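Local atomic coordinates of putative glutathionylspermidine synthase (Methylobacillus flagellatus, PDB entry 3N6X), a protein that probably belongs to the ATP-grasp ligases in their circularly permuted form and may join a carboxylate to an amine at the cost of ATP, though its substrates are unproven. Residues 100-103 and 104-108; 93-96 and 97-101; 186-190 and 191-195. All blocks are in the same frame, centred on the assembly; numbering follows the deposited sequence.

Contact 1: residues 100-103 and 104-108; sequences MFLH and DVYHD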
HETATM    1  N   MSE A 100      -4.677  -1.721  17.186  1.00 28.37           N
HETATM    2  CA  MSE A 100      -5.418  -1.774  18.444  1.00 27.92           C
HETATM    3  C   MSE A 100      -6.872  -2.225  18.204  1.00 30.67           C
HETATM    4  O   MSE A 100      -7.421  -2.980  19.007  1.00 30.62           O
HETATM    5  CB  MSE A 100      -5.361  -0.434  19.154  1.00 29.66           C
HETATM    6  CG  MSE A 100      -3.970  -0.109  19.652  1.00 35.92           C
HETATM    7 SE   MSE A 100      -3.870   1.626  20.453  0.75 43.27          SE
HETATM    8  CE  MSE A 100      -4.625   1.131  22.176  1.00 38.73           C
ATOM      9  N   PHE A 101      -7.451  -1.832  17.055  1.00 25.86           N
ATOM     10  CA  PHE A 101      -8.783  -2.277  16.641  1.00 25.78           C
ATOM     11  C   PHE A 101      -8.794  -3.793  16.450  1.00 30.73           C
ATOM     12  O   PHE A 101      -9.686  -4.464  16.967  1.00 30.98           O
ATOM     13  CB  PHE A 101      -9.222  -1.574  15.339  1.00 26.24           C
ATOM     14  CG  PHE A 101     -10.431  -2.211  14.696  1.00 26.08           C
ATOM     15  CD1 PHE A 101     -11.693  -2.091  15.276  1.00 28.55           C
ATOM     16  CD2 PHE A 101     -10.306  -2.958  13.531  1.00 27.27           C
ATOM     17  CE1 PHE A 101     -12.807  -2.714  14.704  1.00 29.56           C
ATOM     18  CE2 PHE A 101     -11.417  -3.594  12.962  1.00 30.79           C
ATOM     19  CZ  PHE A 101     -12.667  -3.457  13.545  1.00 29.21           C
ATOM     20  N   LEU A 102      -7.763  -4.334  15.747  1.00 27.91           N
ATOM     21  CA  LEU A 102      -7.622  -5.776  15.481  1.00 27.23           C
ATOM     22  C   LEU A 102      -7.446  -6.595  16.763  1.00 32.90           C
ATOM     23  O   LEU A 102      -8.085  -7.624  16.913  1.00 34.04           O
ATOM     24  CB  LEU A 102      -6.502  -6.052  14.460  1.00 26.11           C
ATOM     25  CG  LEU A 102      -6.870  -5.687  13.015  1.00 29.28           C
ATOM     26  CD1 LEU A 102      -5.621  -5.541  12.141  1.00 27.83           C
ATOM     27  CD2 LEU A 102      -7.860  -6.713  12.408  1.00 28.98           C
ATOM     28  N   HIS A 103      -6.663  -6.094  17.719  1.00 29.92           N
ATOM     29  CA  HIS A 103      -6.560  -6.737  19.022  1.00 29.91           C
ATOM     30  C   HIS A 103      -7.936  -6.703  19.726  1.00 34.36           C
ATOM     31  O   HIS A 103      -8.350  -7.696  20.322  1.00 34.75           O
ATOM     32  CB  HIS A 103      -5.492  -6.047  19.893  1.00 30.63           C
ATOM     33  CG  HIS A 103      -5.432  -6.596  21.276  1.00 34.76           C
ATOM     34  ND1 HIS A 103      -4.694  -7.732  21.570  1.00 37.33           N
ATOM     35  CD2 HIS A 103      -6.106  -6.214  22.388  1.00 37.86           C
ATOM     36  CE1 HIS A 103      -4.910  -7.983  22.853  1.00 37.34           C
ATOM     37  NE2 HIS A 103      -5.749  -7.096  23.391  1.00 37.84           N
ATOM     38  N   ASP A 104      -8.639  -5.570  19.641  1.00 30.52           N
ATOM     39  CA  ASP A 104      -9.944  -5.425  20.288  1.00 29.54           C
ATOM     40  C   ASP A 104     -11.027  -6.375  19.711  1.00 32.74           C
ATOM     41  O   ASP A 104     -11.679  -7.067  20.497  1.00 32.08           O
ATOM     42  CB  ASP A 104     -10.405  -3.963  20.254  1.00 30.81           C
ATOM     43  CG  ASP A 104     -11.577  -3.635  21.160  1.00 31.45           C
ATOM     44  OD1 ASP A 104     -11.712  -4.283  22.211  1.00 31.31           O
ATOM     45  OD2 ASP A 104     -12.292  -2.675  20.866  1.00 37.52           O
ATOM     46  N   VAL A 105     -11.184  -6.456  18.340  1.00 29.28           N
ATOM     47  CA  VAL A 105     -12.206  -7.345  17.727  1.00 30.18           C
ATOM     48  C   VAL A 105     -12.043  -8.804  18.060  1.00 34.60           C
ATOM     49  O   VAL A 105     -13.025  -9.562  17.987  1.00 34.09           O
ATOM     50  CB  VAL A 105     -12.426  -7.170  16.204  1.00 34.69           C
ATOM     51  CG1 VAL A 105     -13.221  -5.940  15.908  1.00 35.58           C
ATOM     52  CG2 VAL A 105     -11.119  -7.214  15.417  1.00 34.08           C
ATOM     53  N   TYR A 106     -10.793  -9.241  18.286  1.00 30.92           N
ATOM     54  CA  TYR A 106     -10.506 -10.646  18.577  1.00 29.83           C
ATOM     55  C   TYR A 106     -10.338 -10.884  20.079  1.00 34.54           C
ATOM     56  O   TYR A 106      -9.967 -11.982  20.494  1.00 34.49           O
ATOM     57  CB  TYR A 106      -9.281 -11.115  17.780  1.00 29.43           C
ATOM     58  CG  TYR A 106      -9.529 -11.144  16.288  1.00 28.42           C
ATOM     59  CD1 TYR A 106     -10.553 -11.914  15.749  1.00 29.82           C
ATOM     60  CD2 TYR A 106      -8.708 -10.439  15.409  1.00 28.36           C
ATOM     61  CE1 TYR A 106     -10.782 -11.953  14.376  1.00 30.55           C
ATOM     62  CE2 TYR A 106      -8.925 -10.477  14.028  1.00 28.55           C
ATOM     63  CZ  TYR A 106      -9.968 -11.233  13.518  1.00 32.32           C
ATOM     64  OH  TYR A 106     -10.211 -11.277  12.172  1.00 28.90           O
ATOM     65  N   HIS A 107     -10.655  -9.861  20.901  1.00 31.28           N
ATOM     66  CA  HIS A 107     -10.575  -9.978  22.352  1.00 30.76           C
ATOM     67  C   HIS A 107     -11.853  -9.507  23.037  1.00 34.87           C
ATOM     68  O   HIS A 107     -12.872 -10.157  22.865  1.00 35.61           O
ATOM     69  CB  HIS A 107      -9.279  -9.343  22.919  1.00 31.31           C
ATOM     70  CG  HIS A 107      -8.050 -10.141  22.577  1.00 35.62           C
ATOM     71  ND1 HIS A 107      -7.350  -9.930  21.389  1.00 37.47           N
ATOM     72  CD2 HIS A 107      -7.495 -11.197  23.222  1.00 36.66           C
ATOM     73  CE1 HIS A 107      -6.374 -10.825  21.382  1.00 36.32           C
ATOM     74  NE2 HIS A 107      -6.425 -11.619  22.452  1.00 36.40           N
ATOM     75  N   ASP A 108     -11.828  -8.386  23.781  1.00 32.11           N
ATOM     76  CA  ASP A 108     -13.004  -7.918  24.523  1.00 32.57           C
ATOM     77  C   ASP A 108     -14.041  -7.170  23.701  1.00 36.32           C
ATOM     78  O   ASP A 108     -15.146  -6.932  24.193  1.00 35.84           O
ATOM     79  CB  ASP A 108     -12.596  -7.117  25.769  1.00 34.72           C
ATOM     80  CG  ASP A 108     -11.836  -7.954  26.806  1.00 45.27           C
ATOM     81  OD1 ASP A 108     -12.031  -9.196  26.832  1.00 43.42           O
ATOM     82  OD2 ASP A 108     -11.070  -7.364  27.597  1.00 54.35           O
TER
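His103 and His107 lie one over the other at the C-terminal end of helix 81-105, an offset stack with ring centroids 4.0 Å apart and planes at 17°. His107 ND1 sits above one face of the His103 ring, towards its rim, 3.4 Å from His103 CE1. The same nitrogen donates to the backbone, with His107 ND1 to His103 O at 2.7 Å; the acceptor lies in the ring plane of His107, and the donor in the carbonyl plane, on a lone pair. Bond and stack, with Asp135 OD1 at NE2, probably hold the turn of the His107 ring. On another side of the helix, Phe101, with CG anti to the backbone N (chi1 167°), sends CE1 and CZ towards Val105 CG1, 3.5 Å from CE1. Tyr106 touches Leu102, its CE2 4.2 Å from Leu102 CD2, while its hydroxyl bonds to Gly314. Behind these side chains, the bond from Val105 N to Phe101 O is short (2.8 Å), whereas that from Tyr106 N to Leu102 O is weak (3.4 Å). Tyr106 is the first residue to leave helical angles, and the side chain of His107 turns back to a last-turn carbonyl at the helix C-terminus, where helix 81-105 gives way to loop.

Contact 2: residues 93-96 and 97-101; sequences QRVK and ALNMF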
ATOM      1  N   GLN A  93      -0.125   7.048  13.394  1.00 30.24           N
ATOM      2  CA  GLN A  93      -1.314   7.187  14.243  1.00 28.76           C
ATOM      3  C   GLN A  93      -2.419   6.258  13.758  1.00 30.56           C
ATOM      4  O   GLN A  93      -3.011   5.537  14.562  1.00 29.99           O
ATOM      5  CB  GLN A  93      -1.804   8.651  14.249  1.00 28.99           C
ATOM      6  CG  GLN A  93      -3.082   8.847  15.066  1.00 28.00           C
ATOM      7  CD  GLN A  93      -3.776  10.129  14.746  1.00 37.02           C
ATOM      8  OE1 GLN A  93      -4.231  10.360  13.623  1.00 34.29           O
ATOM      9  NE2 GLN A  93      -3.917  10.968  15.739  1.00 27.24           N
ATOM     10  N   ARG A  94      -2.667   6.257  12.423  1.00 25.46           N
ATOM     11  CA  ARG A  94      -3.697   5.457  11.781  1.00 24.76           C
ATOM     12  C   ARG A  94      -3.423   3.969  11.943  1.00 30.76           C
ATOM     13  O   ARG A  94      -4.320   3.219  12.323  1.00 31.79           O
ATOM     14  CB  ARG A  94      -3.803   5.833  10.296  1.00 24.32           C
ATOM     15  CG  ARG A  94      -5.016   5.230   9.610  1.00 29.35           C
ATOM     16  CD  ARG A  94      -5.116   5.654   8.158  1.00 27.47           C
ATOM     17  NE  ARG A  94      -6.267   5.028   7.499  1.00 28.00           N
ATOM     18  CZ  ARG A  94      -7.441   5.627   7.313  1.00 37.79           C
ATOM     19  NH1 ARG A  94      -7.633   6.876   7.727  1.00 32.97           N
ATOM     20  NH2 ARG A  94      -8.430   4.986   6.705  1.00 23.50           N
ATOM     21  N   VAL A  95      -2.177   3.547  11.693  1.00 28.01           N
ATOM     22  CA  VAL A  95      -1.774   2.146  11.803  1.00 27.26           C
ATOM     23  C   VAL A  95      -1.796   1.657  13.253  1.00 30.98           C
ATOM     24  O   VAL A  95      -2.242   0.534  13.497  1.00 31.35           O
ATOM     25  CB  VAL A  95      -0.438   1.878  11.057  1.00 31.51           C
ATOM     26  CG1 VAL A  95       0.128   0.488  11.378  1.00 31.64           C
ATOM     27  CG2 VAL A  95      -0.633   2.043   9.558  1.00 30.97           C
ATOM     28  N   LYS A  96      -1.449   2.532  14.231  1.00 27.40           N
ATOM     29  CA  LYS A  96      -1.557   2.134  15.650  1.00 27.42           C
ATOM     30  C   LYS A  96      -3.000   1.832  16.013  1.00 31.05           C
ATOM     31  O   LYS A  96      -3.266   0.809  16.627  1.00 33.22           O
ATOM     32  CB  LYS A  96      -0.976   3.197  16.596  1.00 30.05           C
ATOM     33  CG  LYS A  96       0.550   3.194  16.644  1.00 40.84           C
ATOM     34  CD  LYS A  96       1.083   4.398  17.430  1.00 48.03           C
ATOM     35  CE  LYS A  96       2.540   4.239  17.806  1.00 53.62           C
ATOM     36  NZ  LYS A  96       3.072   5.466  18.462  1.00 61.43           N
ATOM     37  N   ALA A  97      -3.934   2.680  15.576  1.00 27.73           N
ATOM     38  CA  ALA A  97      -5.371   2.502  15.852  1.00 27.73           C
ATOM     39  C   ALA A  97      -5.921   1.249  15.146  1.00 30.28           C
ATOM     40  O   ALA A  97      -6.711   0.523  15.732  1.00 30.57           O
ATOM     41  CB  ALA A  97      -6.145   3.735  15.415  1.00 28.19           C
ATOM     42  N   LEU A  98      -5.439   0.964  13.919  1.00 25.76           N
ATOM     43  CA  LEU A  98      -5.838  -0.230  13.159  1.00 24.65           C
ATOM     44  C   LEU A  98      -5.388  -1.523  13.861  1.00 29.87           C
ATOM     45  O   LEU A  98      -6.179  -2.467  13.961  1.00 29.39           O
ATOM     46  CB  LEU A  98      -5.312  -0.168  11.714  1.00 23.97           C
ATOM     47  CG  LEU A  98      -6.117   0.751  10.750  1.00 27.75           C
ATOM     48  CD1 LEU A  98      -5.305   1.080   9.496  1.00 27.38           C
ATOM     49  CD2 LEU A  98      -7.456   0.105  10.345  1.00 27.54           C
ATOM     50  N   ASN A  99      -4.153  -1.529  14.425  1.00 27.26           N
ATOM     51  CA  ASN A  99      -3.621  -2.668  15.194  1.00 27.57           C
ATOM     52  C   ASN A  99      -4.326  -2.832  16.529  1.00 32.57           C
ATOM     53  O   ASN A  99      -4.552  -3.953  16.960  1.00 34.26           O
ATOM     54  CB  ASN A  99      -2.097  -2.548  15.393  1.00 25.29           C
ATOM     55  CG  ASN A  99      -1.311  -3.186  14.268  1.00 38.48           C
ATOM     56  OD1 ASN A  99      -1.586  -4.318  13.847  1.00 35.37           O
ATOM     57  ND2 ASN A  99      -0.357  -2.453  13.712  1.00 25.17           N
HETATM   58  N   MSE A 100      -4.677  -1.721  17.186  1.00 28.37           N
HETATM   59  CA  MSE A 100      -5.418  -1.774  18.444  1.00 27.92           C
HETATM   60  C   MSE A 100      -6.872  -2.225  18.204  1.00 30.67           C
HETATM   61  O   MSE A 100      -7.421  -2.980  19.007  1.00 30.62           O
HETATM   62  CB  MSE A 100      -5.361  -0.434  19.154  1.00 29.66           C
HETATM   63  CG  MSE A 100      -3.970  -0.109  19.652  1.00 35.92           C
HETATM   64 SE   MSE A 100      -3.870   1.626  20.453  0.75 43.27          SE
HETATM   65  CE  MSE A 100      -4.625   1.131  22.176  1.00 38.73           C
ATOM     66  N   PHE A 101      -7.451  -1.832  17.055  1.00 25.86           N
ATOM     67  CA  PHE A 101      -8.783  -2.277  16.641  1.00 25.78           C
ATOM     68  C   PHE A 101      -8.794  -3.793  16.450  1.00 30.73           C
ATOM     69  O   PHE A 101      -9.686  -4.464  16.967  1.00 30.98           O
ATOM     70  CB  PHE A 101      -9.222  -1.574  15.339  1.00 26.24           C
ATOM     71  CG  PHE A 101     -10.431  -2.211  14.696  1.00 26.08           C
ATOM     72  CD1 PHE A 101     -11.693  -2.091  15.276  1.00 28.55           C
ATOM     73  CD2 PHE A 101     -10.306  -2.958  13.531  1.00 27.27           C
ATOM     74  CE1 PHE A 101     -12.807  -2.714  14.704  1.00 29.56           C
ATOM     75  CE2 PHE A 101     -11.417  -3.594  12.962  1.00 30.79           C
ATOM     76  CZ  PHE A 101     -12.667  -3.457  13.545  1.00 29.21           C
TER
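Arg94 and Leu98, one turn apart in helix 81-105, meet through their aliphatic parts. Arg94 CB starts out away from the following turn, and CG, anti to the backbone N (chi1 -170°), comes to 4.2 Å from Leu98 CD1, a loose apolar touch. From CG to NE the chain runs extended, carrying the guanidinium clear of this turn to partners on other elements; the side chain also touches Val327, Tyr324 and Val159. At its charged end, NE forms a salt bridge with Asp162 on strand 157-163, and NH1 bonds to Asn343. The backbone oxygen of the same arginine stays with the helix. Leu98 N donates to Arg94 O at 3.0 Å, and Leu98 CG packs against that oxygen at 3.4 Å.

Val95 and Asn99 lie side by side and point the same way, towards strand 423-435. Val95 CG1 is 3.8 Å from Asn99 ND2, so a methyl group flanks the amide nitrogen, while Asn99 OD1 accepts from the backbone of Tyr141 and Ala142. Two donors on one oxygen probably hold this amide against rotation. On the exposed side, Met100, a selenomethionine, lays its CG 3.2 Å from Lys96 O, the oxygen that accepts from Met100 N at 3.0 Å. The extended chain of Lys96 leads outward from the helix.

Gln93, N-terminal to these pairs, has its amide held by Glu337, Glu338 and Ile340, just beyond helix 327-335. The chemistry divides accordingly: within the helix, regular backbone bonds and light carbon contacts with neighbouring groups; at the tips of Gln93, Arg94 and Asn99, polar bonds to other elements. The buried guanidinium is probably balanced in charge by Asp162, which ties the helix to the strand beside it.

Contact 3: residues 186-190 and 191-195; sequences ELFRR and YPVAP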
ATOM      1  N   GLU A 186      24.355  13.441 -10.252  1.00 42.16           N
ATOM      2  CA  GLU A 186      24.534  14.877  -9.990  1.00 42.19           C
ATOM      3  C   GLU A 186      23.297  15.536  -9.328  1.00 47.98           C
ATOM      4  O   GLU A 186      23.444  16.487  -8.561  1.00 48.80           O
ATOM      5  CB  GLU A 186      24.968  15.621 -11.274  1.00 43.24           C
ATOM      6  CG  GLU A 186      23.879  15.762 -12.338  1.00 54.39           C
ATOM      7  CD  GLU A 186      23.642  14.576 -13.263  1.00 66.27           C
ATOM      8  OE1 GLU A 186      24.259  13.505 -13.051  1.00 55.00           O
ATOM      9  OE2 GLU A 186      22.832  14.724 -14.206  1.00 54.63           O
ATOM     10  N   LEU A 187      22.090  14.997  -9.601  1.00 44.41           N
ATOM     11  CA  LEU A 187      20.825  15.490  -9.041  1.00 42.99           C
ATOM     12  C   LEU A 187      20.752  15.206  -7.533  1.00 44.70           C
ATOM     13  O   LEU A 187      20.246  16.027  -6.769  1.00 45.11           O
ATOM     14  CB  LEU A 187      19.658  14.814  -9.775  1.00 42.69           C
ATOM     15  CG  LEU A 187      18.348  15.580  -9.931  1.00 46.08           C
ATOM     16  CD1 LEU A 187      18.559  17.070  -9.982  1.00 44.74           C
ATOM     17  CD2 LEU A 187      17.597  15.091 -11.150  1.00 48.34           C
ATOM     18  N   PHE A 188      21.311  14.077  -7.108  1.00 40.06           N
ATOM     19  CA  PHE A 188      21.349  13.685  -5.703  1.00 39.41           C
ATOM     20  C   PHE A 188      22.372  14.500  -4.907  1.00 45.65           C
ATOM     21  O   PHE A 188      22.348  14.488  -3.668  1.00 46.50           O
ATOM     22  CB  PHE A 188      21.583  12.171  -5.566  1.00 40.32           C
ATOM     23  CG  PHE A 188      20.360  11.369  -5.944  1.00 41.07           C
ATOM     24  CD1 PHE A 188      20.083  11.075  -7.280  1.00 43.48           C
ATOM     25  CD2 PHE A 188      19.442  10.970  -4.977  1.00 42.52           C
ATOM     26  CE1 PHE A 188      18.932  10.362  -7.633  1.00 44.12           C
ATOM     27  CE2 PHE A 188      18.294  10.253  -5.331  1.00 44.76           C
ATOM     28  CZ  PHE A 188      18.051   9.944  -6.653  1.00 42.72           C
ATOM     29  N   ARG A 189      23.259  15.223  -5.617  1.00 42.00           N
ATOM     30  CA  ARG A 189      24.236  16.108  -4.988  0.50 41.45           C
ATOM     31  C   ARG A 189      23.532  17.432  -4.639  1.00 45.21           C
ATOM     32  O   ARG A 189      23.814  18.023  -3.598  1.00 45.67           O
ATOM     33  CB  ARG A 189      25.432  16.348  -5.939  0.50 39.71           C
ATOM     34  CG  ARG A 189      26.618  17.100  -5.312  0.50 42.55           C
ATOM     35  CD  ARG A 189      27.730  17.358  -6.333  0.50 38.50           C
ATOM     36  NE  ARG A 189      27.249  18.154  -7.465  0.50 37.86           N
ATOM     37  CZ  ARG A 189      27.333  17.775  -8.736  0.50 43.88           C
ATOM     38  NH1 ARG A 189      27.938  16.639  -9.059  0.50 22.65           N
ATOM     39  NH2 ARG A 189      26.836  18.544  -9.697  0.50 33.15           N
ATOM     40  N   ARG A 190      22.577  17.863  -5.502  1.00 40.31           N
ATOM     41  CA  ARG A 190      21.808  19.112  -5.346  1.00 40.29           C
ATOM     42  C   ARG A 190      20.670  19.031  -4.322  1.00 44.22           C
ATOM     43  O   ARG A 190      20.256  20.067  -3.806  1.00 44.32           O
ATOM     44  CB  ARG A 190      21.269  19.591  -6.699  1.00 41.11           C
ATOM     45  CG  ARG A 190      22.361  19.785  -7.757  1.00 49.73           C
ATOM     46  CD  ARG A 190      21.786  20.025  -9.136  1.00 51.67           C
ATOM     47  NE  ARG A 190      21.505  21.443  -9.351  1.00 61.90           N
ATOM     48  CZ  ARG A 190      21.884  22.123 -10.425  1.00 74.19           C
ATOM     49  NH1 ARG A 190      22.546  21.517 -11.404  1.00 60.73           N
ATOM     50  NH2 ARG A 190      21.597  23.411 -10.535  1.00 65.68           N
ATOM     51  N   TYR A 191      20.142  17.808  -4.046  1.00 40.02           N
ATOM     52  CA  TYR A 191      19.062  17.610  -3.067  1.00 38.34           C
ATOM     53  C   TYR A 191      19.501  16.703  -1.911  1.00 41.90           C
ATOM     54  O   TYR A 191      20.117  15.654  -2.149  1.00 41.17           O
ATOM     55  CB  TYR A 191      17.825  17.009  -3.731  1.00 37.91           C
ATOM     56  CG  TYR A 191      16.961  18.006  -4.461  1.00 37.25           C
ATOM     57  CD1 TYR A 191      15.933  18.678  -3.804  1.00 37.89           C
ATOM     58  CD2 TYR A 191      17.096  18.202  -5.833  1.00 37.65           C
ATOM     59  CE1 TYR A 191      15.104  19.566  -4.480  1.00 36.66           C
ATOM     60  CE2 TYR A 191      16.259  19.075  -6.525  1.00 38.17           C
ATOM     61  CZ  TYR A 191      15.263  19.758  -5.843  1.00 43.93           C
ATOM     62  OH  TYR A 191      14.435  20.620  -6.519  1.00 43.39           O
ATOM     63  N   PRO A 192      19.120  17.049  -0.649  1.00 37.51           N
ATOM     64  CA  PRO A 192      19.438  16.156   0.481  1.00 36.40           C
ATOM     65  C   PRO A 192      18.392  15.027   0.600  1.00 39.62           C
ATOM     66  O   PRO A 192      17.546  15.047   1.505  1.00 39.62           O
ATOM     67  CB  PRO A 192      19.409  17.104   1.687  1.00 37.74           C
ATOM     68  CG  PRO A 192      18.427  18.169   1.311  1.00 41.88           C
ATOM     69  CD  PRO A 192      18.347  18.234  -0.205  1.00 38.24           C
ATOM     70  N   VAL A 193      18.438  14.048  -0.335  1.00 34.28           N
ATOM     71  CA  VAL A 193      17.463  12.955  -0.399  1.00 32.69           C
ATOM     72  C   VAL A 193      17.743  11.877   0.646  1.00 36.32           C
ATOM     73  O   VAL A 193      18.853  11.349   0.700  1.00 36.85           O
ATOM     74  CB  VAL A 193      17.331  12.370  -1.839  1.00 34.81           C
ATOM     75  CG1 VAL A 193      16.225  11.306  -1.911  1.00 34.11           C
ATOM     76  CG2 VAL A 193      17.084  13.476  -2.859  1.00 33.60           C
ATOM     77  N   ALA A 194      16.734  11.561   1.496  1.00 32.26           N
ATOM     78  CA  ALA A 194      16.864  10.507   2.511  1.00 32.16           C
ATOM     79  C   ALA A 194      16.918   9.124   1.832  1.00 35.60           C
ATOM     80  O   ALA A 194      16.229   8.909   0.835  1.00 34.38           O
ATOM     81  CB  ALA A 194      15.701  10.565   3.486  1.00 32.64           C
ATOM     82  N   PRO A 195      17.788   8.199   2.313  1.00 33.29           N
ATOM     83  CA  PRO A 195      17.895   6.880   1.655  1.00 32.85           C
ATOM     84  C   PRO A 195      16.728   5.941   1.976  1.00 36.61           C
ATOM     85  O   PRO A 195      16.035   6.137   2.971  1.00 36.30           O
ATOM     86  CB  PRO A 195      19.216   6.339   2.189  1.00 34.42           C
ATOM     87  CG  PRO A 195      19.337   6.935   3.546  1.00 37.98           C
ATOM     88  CD  PRO A 195      18.717   8.306   3.465  1.00 33.66           C
TER
HETATM   89  O   HOH W   1      20.962  12.856  -1.825  1.00 39.23           O
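Phe188 and Val193 meet across the end of helix 185-190, where the chain turns into the loop leading to helix 199-209. The closely fitted part is apolar. Phe188 CD2 approaches Val193 CB at 4.0 Å, and CE2 comes to 4.1 Å from Val193 CG1, the two side chains slanting across one another. With CG anti to its own carbonyl carbon (chi1 -73°), the phenylalanine ring is carried out towards the loop. Trp470 of strand 464-471 meets the rings of both Phe188 and Tyr191, and Met180 and Met181 of helix 170-183 also touch Phe188. With an alanine in place of Phe188, the loss is likely to take from Val193 its aromatic partner and from Trp470 one of its two, and to open a gap between the loop and helix 170-183.

Tyr191, the first residue to leave helical angles, is buried. Tyr191 N donates to Leu187 O at 3.3 Å, with a bent angle of 136° at the hydrogen, and the same oxygen lies at the edge of the ring, 3.9 Å from Tyr191 CD2. The hydroxyl reaches the backbone of Ile23 and Tyr27.

The looser side is polar and hydrated. A water donates to Phe188 O at 2.8 Å and accepts from Val193 N at 3.2 Å, linking Phe188 to Val193. Pro192, at the centre of an inverse gamma turn, is exposed, and so is Arg189. Arg190 turns away from the loop to form a salt bridge with Glu26 of helix 25-33.

Across the helix end, one bent backbone bond and one water thus link helix to loop, with the aromatic and aliphatic groups supplying direct contact; the water gives both Phe188 O and Val193 N a polar partner.

Overall arrangement
Contacts 1 and 2 share Met100 and Phe101 and follow one another along helix 81-105, their centres about 10 Å apart. Contact 2 is mid-helix and mostly buried, with regular backbone bonding and polar tips that reach neighbouring strands and loops. Contact 1, also mainly buried, is where that helix ends, and there a histidine side chain bonds to a carbonyl. Contact 3 ends a different helix, 185-190, and is only partly buried; its centre is about 43 Å from that of contact 1, on the opposite side of the chain's centre. The two helix ends differ in chemistry: a stacked imidazole takes part at one, a bridging water at the other, beside backbone bonds.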